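Side-chain contacts in cystathionine beta-lyase family protein, YNBB B.subtilis ortholog (Clostridium acetobutylicum, PDB 3HVY), which carries pyridoxal phosphate covalently bound to a lysine and probably acts as a carbon-sulfur lyase on sulfur-containing amino acids: residues M119-C123 against G124-D128; G160-I164 against N165-E169; V300-E303 against A304-G307; K343-I346 against D347-G351. All coordinates share one frame; numbering follows the deposited sequence.

Interaction 1. Residues M119-C123 against G124-D128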
loop_
_atom_site.group_PDB
_atom_site.type_symbol
_atom_site.label_atom_id
_atom_site.label_comp_id
_atom_site.label_asym_id
_atom_site.label_seq_id
_atom_site.Cartn_x
_atom_site.Cartn_y
_atom_site.Cartn_z
HETATM N N MSE D 119 -9.354 6.873 -39.358
HETATM C CA MSE D 119 -8.135 6.304 -38.781
HETATM C C MSE D 119 -7.588 5.285 -39.787
HETATM O O MSE D 119 -8.347 4.502 -40.365
HETATM C CB MSE D 119 -8.452 5.562 -37.477
HETATM C CG MSE D 119 -7.308 4.795 -36.914
HETATM SE SE MSE D 119 -7.843 3.675 -35.378
HETATM C CE MSE D 119 -6.161 2.630 -35.224
HETATM N N MSE D 120 -6.271 5.271 -39.982
HETATM C CA MSE D 120 -5.702 4.357 -40.954
HETATM C C MSE D 120 -4.533 3.613 -40.383
HETATM O O MSE D 120 -3.549 4.231 -39.932
HETATM C CB MSE D 120 -5.312 5.080 -42.256
HETATM C CG MSE D 120 -4.727 4.117 -43.356
HETATM SE SE MSE D 120 -4.442 4.915 -45.089
HETATM C CE MSE D 120 -3.102 6.223 -44.522
ATOM N N SER D 121 -4.668 2.289 -40.350
ATOM C CA SER D 121 -3.607 1.406 -39.892
ATOM C C SER D 121 -2.753 1.058 -41.119
ATOM O O SER D 121 -3.286 0.669 -42.166
ATOM C CB SER D 121 -4.155 0.116 -39.269
ATOM O OG SER D 121 -4.732 0.361 -38.010
ATOM N N ILE D 122 -1.446 1.189 -40.997
ATOM C CA ILE D 122 -0.593 0.961 -42.143
ATOM C C ILE D 122 0.333 -0.278 -42.102
ATOM O O ILE D 122 1.017 -0.556 -43.093
ATOM C CB ILE D 122 0.159 2.216 -42.571
ATOM C CG1 ILE D 122 1.182 2.626 -41.505
ATOM C CG2 ILE D 122 -0.841 3.358 -42.945
ATOM C CD1 ILE D 122 2.195 3.720 -42.002
ATOM N N CYS D 123 0.279 -1.047 -41.017
ATOM C CA CYS D 123 1.056 -2.253 -40.867
ATOM C C CYS D 123 0.171 -3.500 -40.935
ATOM O O CYS D 123 0.414 -4.458 -40.215
ATOM C CB CYS D 123 1.751 -2.238 -39.511
ATOM S SG CYS D 123 2.767 -0.818 -39.250
ATOM N N GLY D 124 -0.862 -3.498 -41.769
ATOM C CA GLY D 124 -1.782 -4.633 -41.808
ATOM C C GLY D 124 -2.709 -4.696 -40.592
ATOM O O GLY D 124 -2.938 -3.701 -39.921
HETATM N N MSE D 125 -3.279 -5.873 -40.350
HETATM C CA MSE D 125 -4.228 -6.122 -39.249
HETATM C C MSE D 125 -3.625 -5.798 -37.875
HETATM O O MSE D 125 -2.509 -6.210 -37.550
HETATM C CB MSE D 125 -4.684 -7.584 -39.276
HETATM C CG MSE D 125 -5.987 -7.920 -38.466
HETATM SE SE MSE D 125 -7.526 -6.924 -39.096
HETATM C CE MSE D 125 -7.382 -7.200 -41.025
ATOM N N PRO D 126 -4.336 -4.997 -37.079
ATOM C CA PRO D 126 -3.836 -4.704 -35.770
ATOM C C PRO D 126 -3.964 -5.890 -34.831
ATOM O O PRO D 126 -4.703 -6.834 -35.132
ATOM C CB PRO D 126 -4.756 -3.577 -35.279
ATOM C CG PRO D 126 -5.523 -3.147 -36.400
ATOM C CD PRO D 126 -5.575 -4.266 -37.377
ATOM N N TYR D 127 -3.193 -5.829 -33.749
ATOM C CA TYR D 127 -3.323 -6.723 -32.583
ATOM C C TYR D 127 -4.790 -6.962 -32.234
ATOM O O TYR D 127 -5.569 -6.027 -32.197
ATOM C CB TYR D 127 -2.608 -6.115 -31.347
ATOM C CG TYR D 127 -1.330 -6.833 -30.963
ATOM N N ASP D 128 -5.132 -8.216 -31.944
ATOM C CA ASP D 128 -6.529 -8.674 -31.696
ATOM C C ASP D 128 -7.303 -7.837 -30.703
ATOM O O ASP D 128 -8.460 -7.554 -30.894
ATOM C CB ASP D 128 -6.510 -10.119 -31.173
ATOM C CG ASP D 128 -6.031 -11.124 -32.229
ATOM O OD1 ASP D 128 -6.322 -10.919 -33.440
ATOM O OD2 ASP D 128 -5.375 -12.123 -31.828
HETATM O O HOH W 1 0.081 -4.717 -37.122
#
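Ser-121 and Pro-126 meet where the chain leaves strand 118-121 and bends sharply, a useful example of a turn with a few van der Waals touches and one bridging water. The contacts of van der Waals type come first. Ser-121 OG lies 3.9 Å from Pro-126 CG, so the hydroxyl brushes the puckered corner of the proline ring, while Ser-121 CB stands 4.1 Å from Gly-124 O. The serine torsion sets OG beside its own backbone N (chi1 -72°). The hydroxyl has its polar partners elsewhere: it is hydrogen-bonded to His-181 on one adjacent strand and to Tyr-152 on the other.

The polar contact is mediated by solvent. One water donates to Cys-123 O at 3.1 Å and to Met-125 O at 3.0 Å, and thereby ties together two carbonyls on either side of Gly-124. Between them, Gly-124 takes a positive phi of 73°, and the chain changes direction there. Its carbonyl oxygen comes within 3.4 Å of Cys-123 O, an approach of two acceptors that brings no bond.

Surrounding side chains fix the turn in the fold. Ile-122 points away from the loop onto strand 177-183 and helix 164-173, whereas the selenomethionine Met-125 and the ring of Pro-126 rest on strand 151-154. A turn of this sort, at the C-terminal end of a parallel strand in a mixed seven-stranded sheet, belongs to the large domain of fold type I pyridoxal phosphate enzymes.

Interaction 2. Residues G160-I164 against N165-E169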
loop_
_atom_site.group_PDB
_atom_site.type_symbol
_atom_site.label_atom_id
_atom_site.label_comp_id
_atom_site.label_asym_id
_atom_site.label_seq_id
_atom_site.Cartn_x
_atom_site.Cartn_y
_atom_site.Cartn_z
ATOM N N GLY D 160 5.656 -8.225 -47.566
ATOM C CA GLY D 160 6.072 -8.196 -46.148
ATOM C C GLY D 160 6.507 -6.870 -45.528
ATOM O O GLY D 160 6.951 -6.834 -44.365
ATOM N N LYS D 161 6.336 -5.785 -46.281
ATOM C CA LYS D 161 6.772 -4.464 -45.880
ATOM C C LYS D 161 5.582 -3.485 -45.965
ATOM O O LYS D 161 4.622 -3.716 -46.677
ATOM C CB LYS D 161 7.932 -4.018 -46.786
ATOM N N VAL D 162 5.636 -2.419 -45.188
ATOM C CA VAL D 162 4.613 -1.387 -45.252
ATOM C C VAL D 162 4.539 -0.851 -46.693
ATOM O O VAL D 162 5.563 -0.501 -47.285
ATOM C CB VAL D 162 4.927 -0.264 -44.278
ATOM C CG1 VAL D 162 4.020 0.920 -44.539
ATOM C CG2 VAL D 162 4.790 -0.796 -42.831
ATOM N N ASP D 163 3.325 -0.813 -47.236
ATOM C CA ASP D 163 3.066 -0.383 -48.603
ATOM C C ASP D 163 2.942 1.130 -48.619
ATOM O O ASP D 163 1.849 1.714 -48.701
ATOM C CB ASP D 163 1.785 -1.039 -49.100
ATOM C CG ASP D 163 1.510 -0.760 -50.559
ATOM O OD1 ASP D 163 2.298 -0.040 -51.237
ATOM O OD2 ASP D 163 0.450 -1.235 -51.018
ATOM N N ILE D 164 4.099 1.751 -48.525
ATOM C CA ILE D 164 4.201 3.168 -48.414
ATOM C C ILE D 164 3.576 3.892 -49.603
ATOM O O ILE D 164 3.034 4.970 -49.440
ATOM C CB ILE D 164 5.685 3.572 -48.160
ATOM C CG1 ILE D 164 5.773 4.905 -47.398
ATOM C CG2 ILE D 164 6.425 3.667 -49.462
ATOM C CD1 ILE D 164 4.873 5.019 -46.149
ATOM N N ASN D 165 3.588 3.297 -50.793
ATOM C CA ASN D 165 2.933 3.939 -51.905
ATOM C C ASN D 165 1.417 3.987 -51.793
ATOM O O ASN D 165 0.813 4.961 -52.201
ATOM C CB ASN D 165 3.335 3.307 -53.245
ATOM C CG ASN D 165 4.773 3.676 -53.666
ATOM O OD1 ASN D 165 5.416 4.574 -53.102
ATOM N ND2 ASN D 165 5.275 2.966 -54.669
ATOM N N THR D 166 0.790 2.938 -51.282
ATOM C CA THR D 166 -0.658 2.977 -51.068
ATOM C C THR D 166 -1.030 3.957 -49.945
ATOM O O THR D 166 -2.023 4.689 -50.045
ATOM C CB THR D 166 -1.187 1.586 -50.724
ATOM O OG1 THR D 166 -0.905 0.739 -51.837
ATOM C CG2 THR D 166 -2.676 1.614 -50.489
ATOM N N VAL D 167 -0.198 4.023 -48.915
ATOM C CA VAL D 167 -0.402 4.981 -47.825
ATOM C C VAL D 167 -0.458 6.418 -48.372
ATOM O O VAL D 167 -1.360 7.204 -48.041
ATOM C CB VAL D 167 0.725 4.910 -46.803
ATOM C CG1 VAL D 167 0.549 6.047 -45.736
ATOM C CG2 VAL D 167 0.748 3.543 -46.107
ATOM N N LYS D 168 0.481 6.731 -49.255
ATOM C CA LYS D 168 0.558 8.045 -49.893
ATOM C C LYS D 168 -0.619 8.321 -50.782
ATOM O O LYS D 168 -1.174 9.429 -50.751
ATOM C CB LYS D 168 1.875 8.176 -50.672
ATOM C CG LYS D 168 3.011 8.385 -49.698
ATOM C CD LYS D 168 4.361 8.229 -50.355
ATOM C CE LYS D 168 4.938 9.523 -50.866
ATOM N NZ LYS D 168 6.378 9.316 -51.198
ATOM N N GLU D 169 -1.003 7.322 -51.575
ATOM C CA GLU D 169 -2.217 7.415 -52.416
ATOM C C GLU D 169 -3.480 7.693 -51.565
ATOM O O GLU D 169 -4.325 8.490 -51.902
ATOM C CB GLU D 169 -2.413 6.109 -53.205
ATOM C CG GLU D 169 -1.444 5.833 -54.370
ATOM C CD GLU D 169 -1.654 4.440 -54.988
HETATM O O HOH W 2 4.786 0.629 -51.635
#
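Asp-163 swings its carboxylate over the first turn of helix 164-173 because CG stands opposite the backbone N (chi1 -174°), and Thr-166 turns OG1 back to meet it, beside its own backbone N (chi1 -61°). The two oxygens of the aspartate divide the work. Thr-166 OG1 donates to Asp-163 OD2 at 2.5 Å, approaching from above the carboxylate plane, 54° out of it. Asp-163 OD1 receives a weak bond from Thr-166 N at 3.3 Å, and also a water at 2.6 Å, which in turn accepts from Asn-165 N. This is an N-cap, and the capping residue is also the centre of an inverse gamma turn.

The backbone then settles into helical bonding, with Val-167 N donating to Asp-163 O at 3.1 Å. On the flank, Ile-164 CD1 packs against Val-167 CB at 4.2 Å, and Val-162 CG1 makes a looser touch with Val-167 CG2. The aliphatic part of Lys-168 runs past Ile-164 O to a salt bridge with Glu-208.

With a hydroxyl, a water and, more weakly, one helix-start amide donating to one carboxylate, the negative charge is probably stabilised, and the aspartate would be expected to stay ionised.

Interaction 3. Residues V300-E303 against A304-G307. With EDO (1,2-ethanediol), chain Y.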
loop_
_atom_site.group_PDB
_atom_site.type_symbol
_atom_site.label_atom_id
_atom_site.label_comp_id
_atom_site.label_asym_id
_atom_site.label_seq_id
_atom_site.Cartn_x
_atom_site.Cartn_y
_atom_site.Cartn_z
ATOM N N VAL D 300 16.818 -4.115 -17.394
ATOM C CA VAL D 300 15.929 -5.251 -17.465
ATOM C C VAL D 300 15.469 -5.554 -18.895
ATOM O O VAL D 300 15.407 -6.729 -19.297
ATOM C CB VAL D 300 14.757 -5.091 -16.483
ATOM C CG1 VAL D 300 13.767 -6.227 -16.661
ATOM C CG2 VAL D 300 15.320 -5.116 -15.007
ATOM N N THR D 301 15.232 -4.505 -19.681
ATOM C CA THR D 301 14.841 -4.672 -21.092
ATOM C C THR D 301 15.891 -5.449 -21.849
ATOM O O THR D 301 15.549 -6.398 -22.551
ATOM C CB THR D 301 14.548 -3.312 -21.773
ATOM O OG1 THR D 301 13.430 -2.689 -21.131
ATOM C CG2 THR D 301 14.334 -3.406 -23.284
ATOM N N ILE D 302 17.178 -5.167 -21.594
ATOM C CA ILE D 302 18.241 -5.797 -22.309
ATOM C C ILE D 302 18.501 -7.200 -21.803
ATOM O O ILE D 302 18.951 -8.048 -22.559
ATOM C CB ILE D 302 19.491 -4.901 -22.356
ATOM C CG1 ILE D 302 19.185 -3.655 -23.226
ATOM C CG2 ILE D 302 20.802 -5.656 -22.920
ATOM C CD1 ILE D 302 18.964 -3.958 -24.726
ATOM N N GLU D 303 18.170 -7.483 -20.552
ATOM C CA GLU D 303 18.170 -8.869 -20.102
ATOM C C GLU D 303 17.164 -9.688 -20.943
ATOM O O GLU D 303 17.455 -10.821 -21.343
ATOM C CB GLU D 303 17.795 -8.978 -18.632
ATOM C CG GLU D 303 18.801 -8.350 -17.652
ATOM C CD GLU D 303 20.183 -8.979 -17.752
ATOM O OE1 GLU D 303 20.314 -10.184 -17.457
ATOM O OE2 GLU D 303 21.152 -8.264 -18.124
ATOM N N ALA D 304 16.008 -9.103 -21.227
ATOM C CA ALA D 304 14.954 -9.809 -21.989
ATOM C C ALA D 304 15.383 -9.938 -23.457
ATOM O O ALA D 304 15.198 -10.978 -24.061
ATOM C CB ALA D 304 13.633 -9.091 -21.837
ATOM N N VAL D 305 16.011 -8.903 -24.007
ATOM C CA VAL D 305 16.566 -8.961 -25.342
ATOM C C VAL D 305 17.589 -10.089 -25.445
ATOM O O VAL D 305 17.517 -10.896 -26.371
ATOM C CB VAL D 305 17.150 -7.628 -25.833
ATOM C CG1 VAL D 305 17.758 -7.780 -27.258
ATOM C CG2 VAL D 305 16.085 -6.468 -25.849
ATOM N N LYS D 306 18.538 -10.163 -24.512
ATOM C CA LYS D 306 19.517 -11.233 -24.498
ATOM C C LYS D 306 18.863 -12.580 -24.438
ATOM O O LYS D 306 19.312 -13.471 -25.095
ATOM C CB LYS D 306 20.498 -11.035 -23.361
ATOM C CG LYS D 306 21.437 -9.849 -23.606
ATOM C CD LYS D 306 22.463 -9.703 -22.427
ATOM C CE LYS D 306 23.372 -8.479 -22.641
ATOM N NZ LYS D 306 24.511 -8.324 -21.684
ATOM N N GLY D 307 17.793 -12.729 -23.659
ATOM C CA GLY D 307 17.059 -13.979 -23.605
ATOM C C GLY D 307 16.448 -14.325 -24.929
ATOM O O GLY D 307 16.501 -15.458 -25.352
HETATM C C1 EDO Y . 23.869 -10.894 -18.104
HETATM O O1 EDO Y . 22.706 -11.165 -17.340
HETATM C C2 EDO Y . 23.488 -10.035 -19.285
HETATM O O2 EDO Y . 23.598 -8.625 -19.033
#
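Val-300 through Gly-307 form continuous alpha-helix, in which Val-305 N bonds to Thr-301 O at 2.9 Å in the carbonyl plane and Lys-306 N to Ile-302 O at 2.9 Å. They lie inside the long helix 287-317, in a part that is mostly buried. Along it, side chains three and four residues apart line up. Ile-302 and Val-305 run alongside each other in the same direction, CD1 of the isoleucine 4.0 Å from CG2 of the valine, and both rest on Tyr-38 of helix 18-55. The other branch of Ile-302, CG2, touches Lys-306 CE at 3.8 Å where the two chains pass at a slant.

The polar pair is of a different kind. Glu-303 bends at chi2 (-60°) and Lys-306 stretches out in full, yet their charged ends stay apart, with Glu-303 OE2 and Lys-306 NZ separated by 4.9 Å. Each has a nearer partner, Phe-411 N for the glutamate and Asp-39 in a salt bridge for the lysine; Glu-303 also packs on His-299 of the second subunit. A 1,2-ethanediol, probably from the crystallisation liquor, fills the interval: its O1 donates to Glu-303 OE1 and its O2 to Glu-303 OE2, each at 2.6 Å, while Lys-306 NZ reaches that same O2 in a weak bond of 2.8 Å.

Interaction 4. Residues K343-I346 against D347-G351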
loop_
_atom_site.group_PDB
_atom_site.type_symbol
_atom_site.label_atom_id
_atom_site.label_comp_id
_atom_site.label_asym_id
_atom_site.label_seq_id
_atom_site.Cartn_x
_atom_site.Cartn_y
_atom_site.Cartn_z
ATOM N N LYS D 343 2.412 -30.792 -30.707
ATOM C CA LYS D 343 2.904 -31.294 -29.444
ATOM C C LYS D 343 4.125 -30.517 -28.993
ATOM O O LYS D 343 4.216 -30.125 -27.828
ATOM C CB LYS D 343 3.289 -32.738 -29.542
ATOM C CG LYS D 343 3.766 -33.323 -28.229
ATOM C CD LYS D 343 3.831 -34.849 -28.271
ATOM C CE LYS D 343 3.838 -35.471 -26.878
ATOM N NZ LYS D 343 5.051 -35.130 -26.067
ATOM N N LYS D 344 5.070 -30.332 -29.912
ATOM C CA LYS D 344 6.322 -29.593 -29.606
ATOM C C LYS D 344 6.039 -28.187 -29.071
ATOM O O LYS D 344 6.640 -27.734 -28.089
ATOM C CB LYS D 344 7.237 -29.556 -30.835
ATOM C CG LYS D 344 7.845 -30.896 -31.190
ATOM C CD LYS D 344 8.618 -30.778 -32.486
ATOM C CE LYS D 344 9.313 -32.053 -32.859
ATOM N NZ LYS D 344 9.975 -31.856 -34.172
ATOM N N LEU D 345 5.102 -27.500 -29.710
ATOM C CA LEU D 345 4.704 -26.183 -29.268
ATOM C C LEU D 345 4.193 -26.193 -27.832
ATOM O O LEU D 345 4.572 -25.349 -27.009
ATOM C CB LEU D 345 3.609 -25.645 -30.182
ATOM C CG LEU D 345 2.919 -24.320 -29.837
ATOM C CD1 LEU D 345 3.882 -23.168 -29.629
ATOM C CD2 LEU D 345 1.896 -23.973 -30.924
ATOM N N ILE D 346 3.297 -27.129 -27.556
ATOM C CA ILE D 346 2.625 -27.168 -26.268
ATOM C C ILE D 346 3.607 -27.561 -25.204
ATOM O O ILE D 346 3.687 -26.914 -24.159
ATOM C CB ILE D 346 1.411 -28.105 -26.296
ATOM C CG1 ILE D 346 0.283 -27.419 -27.110
ATOM C CG2 ILE D 346 0.988 -28.467 -24.879
ATOM C CD1 ILE D 346 -0.759 -28.395 -27.655
ATOM N N ASP D 347 4.399 -28.573 -25.502
ATOM C CA ASP D 347 5.415 -29.027 -24.581
ATOM C C ASP D 347 6.385 -27.899 -24.232
ATOM O O ASP D 347 6.816 -27.786 -23.096
ATOM C CB ASP D 347 6.180 -30.220 -25.154
ATOM C CG ASP D 347 5.377 -31.544 -25.092
ATOM O OD1 ASP D 347 4.226 -31.544 -24.576
ATOM O OD2 ASP D 347 5.916 -32.592 -25.553
ATOM N N PHE D 348 6.733 -27.071 -25.216
ATOM C CA PHE D 348 7.710 -26.009 -25.003
ATOM C C PHE D 348 7.137 -24.941 -24.060
ATOM O O PHE D 348 7.823 -24.483 -23.109
ATOM C CB PHE D 348 8.127 -25.372 -26.333
ATOM C CG PHE D 348 9.158 -24.274 -26.174
ATOM C CD1 PHE D 348 10.513 -24.588 -26.191
ATOM C CD2 PHE D 348 8.771 -22.940 -26.035
ATOM C CE1 PHE D 348 11.486 -23.580 -26.048
ATOM C CE2 PHE D 348 9.725 -21.928 -25.884
ATOM C CZ PHE D 348 11.087 -22.263 -25.902
ATOM N N ILE D 349 5.891 -24.557 -24.335
ATOM C CA ILE D 349 5.183 -23.535 -23.541
ATOM C C ILE D 349 4.964 -24.016 -22.119
ATOM O O ILE D 349 5.266 -23.279 -21.163
ATOM C CB ILE D 349 3.904 -23.049 -24.235
ATOM C CG1 ILE D 349 4.331 -22.297 -25.527
ATOM C CG2 ILE D 349 3.124 -22.093 -23.359
ATOM C CD1 ILE D 349 3.298 -21.456 -26.145
ATOM N N LYS D 350 4.532 -25.261 -21.965
ATOM C CA LYS D 350 4.400 -25.849 -20.631
ATOM C C LYS D 350 5.750 -25.872 -19.889
ATOM O O LYS D 350 5.816 -25.664 -18.667
ATOM C CB LYS D 350 3.812 -27.253 -20.712
ATOM C CG LYS D 350 2.315 -27.305 -21.001
ATOM C CD LYS D 350 1.883 -28.791 -21.197
ATOM C CE LYS D 350 0.369 -29.022 -21.238
ATOM N NZ LYS D 350 -0.250 -29.504 -19.927
ATOM N N GLY D 351 6.827 -26.103 -20.616
ATOM C CA GLY D 351 8.140 -26.116 -20.010
ATOM C C GLY D 351 8.501 -24.741 -19.489
ATOM O O GLY D 351 9.112 -24.631 -18.430
#
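Asp-347 presents its carboxylate to Lys-343 in two ways at once. One face is turned onto the previous helical turn, with Lys-343 O sitting 3.3 Å from Asp-347 CG and Lys-343 CG on that same side, 3.5 Å from Asp-347 OD2. At the edge, Lys-343 NZ donates to the syn lone pair of Asp-347 OD2 at 2.7 Å, close to the carboxylate plane, and so completes a salt bridge. The lysine gets there by a bend at the end of its chain (chi4 -65°), which brings the ammonium back toward the aspartate. The other flat group, the ring of Phe-348, leads away from the preceding turn, and of that side chain the CB stays close, 3.3 Å from Lys-344 O, while the ring meets that of Phe-339 with the planes at about 45°.

Beneath these groups the helix shows the regular i to i+4 pattern, as in the bond from Asp-347 N to Lys-343 O at 2.8 Å. Apolar pairs repeat that spacing. Leu-345 CD1 lies 3.9 Å from Ile-349 CD1, the two chains pointing the same way, and Ile-346 CG2 supports the aliphatic stem of Lys-350, 3.7 Å from its CE. The end of Lys-350 makes a weak hydrogen bond with Cys-364 O.

Helix 342-354 is thus two-sided: the salt bridge lies on its more exposed flank, whereas Leu-345 and Ile-349 press onto strand 392-396, and Ile-346 and Ile-349 onto strand 376-379, both of the five-stranded antiparallel sheet.

Overall arrangement
All four contacts are local, but their chemistry follows their place in the fold. Interactions 1 and 2 belong to the large domain, one ending a sheet strand and one starting a helix beside it, and touch each other: Ile-122 CG2 lies 3.5 Å from Val-167 CG2, so turn and helix start are packed together. Interaction 1 is buried and has loose van der Waals touches and a bridging water, whereas interaction 2, at the surface, relies on a carboxylate cap. Interactions 3 and 4 lie within separate helices, about 9 Å apart at their nearest atoms. In buried interaction 3 the opposite charges stay apart, each with partners elsewhere, and a diol probably from the crystallisation liquor sits between them; in partly buried interaction 4 they pair directly.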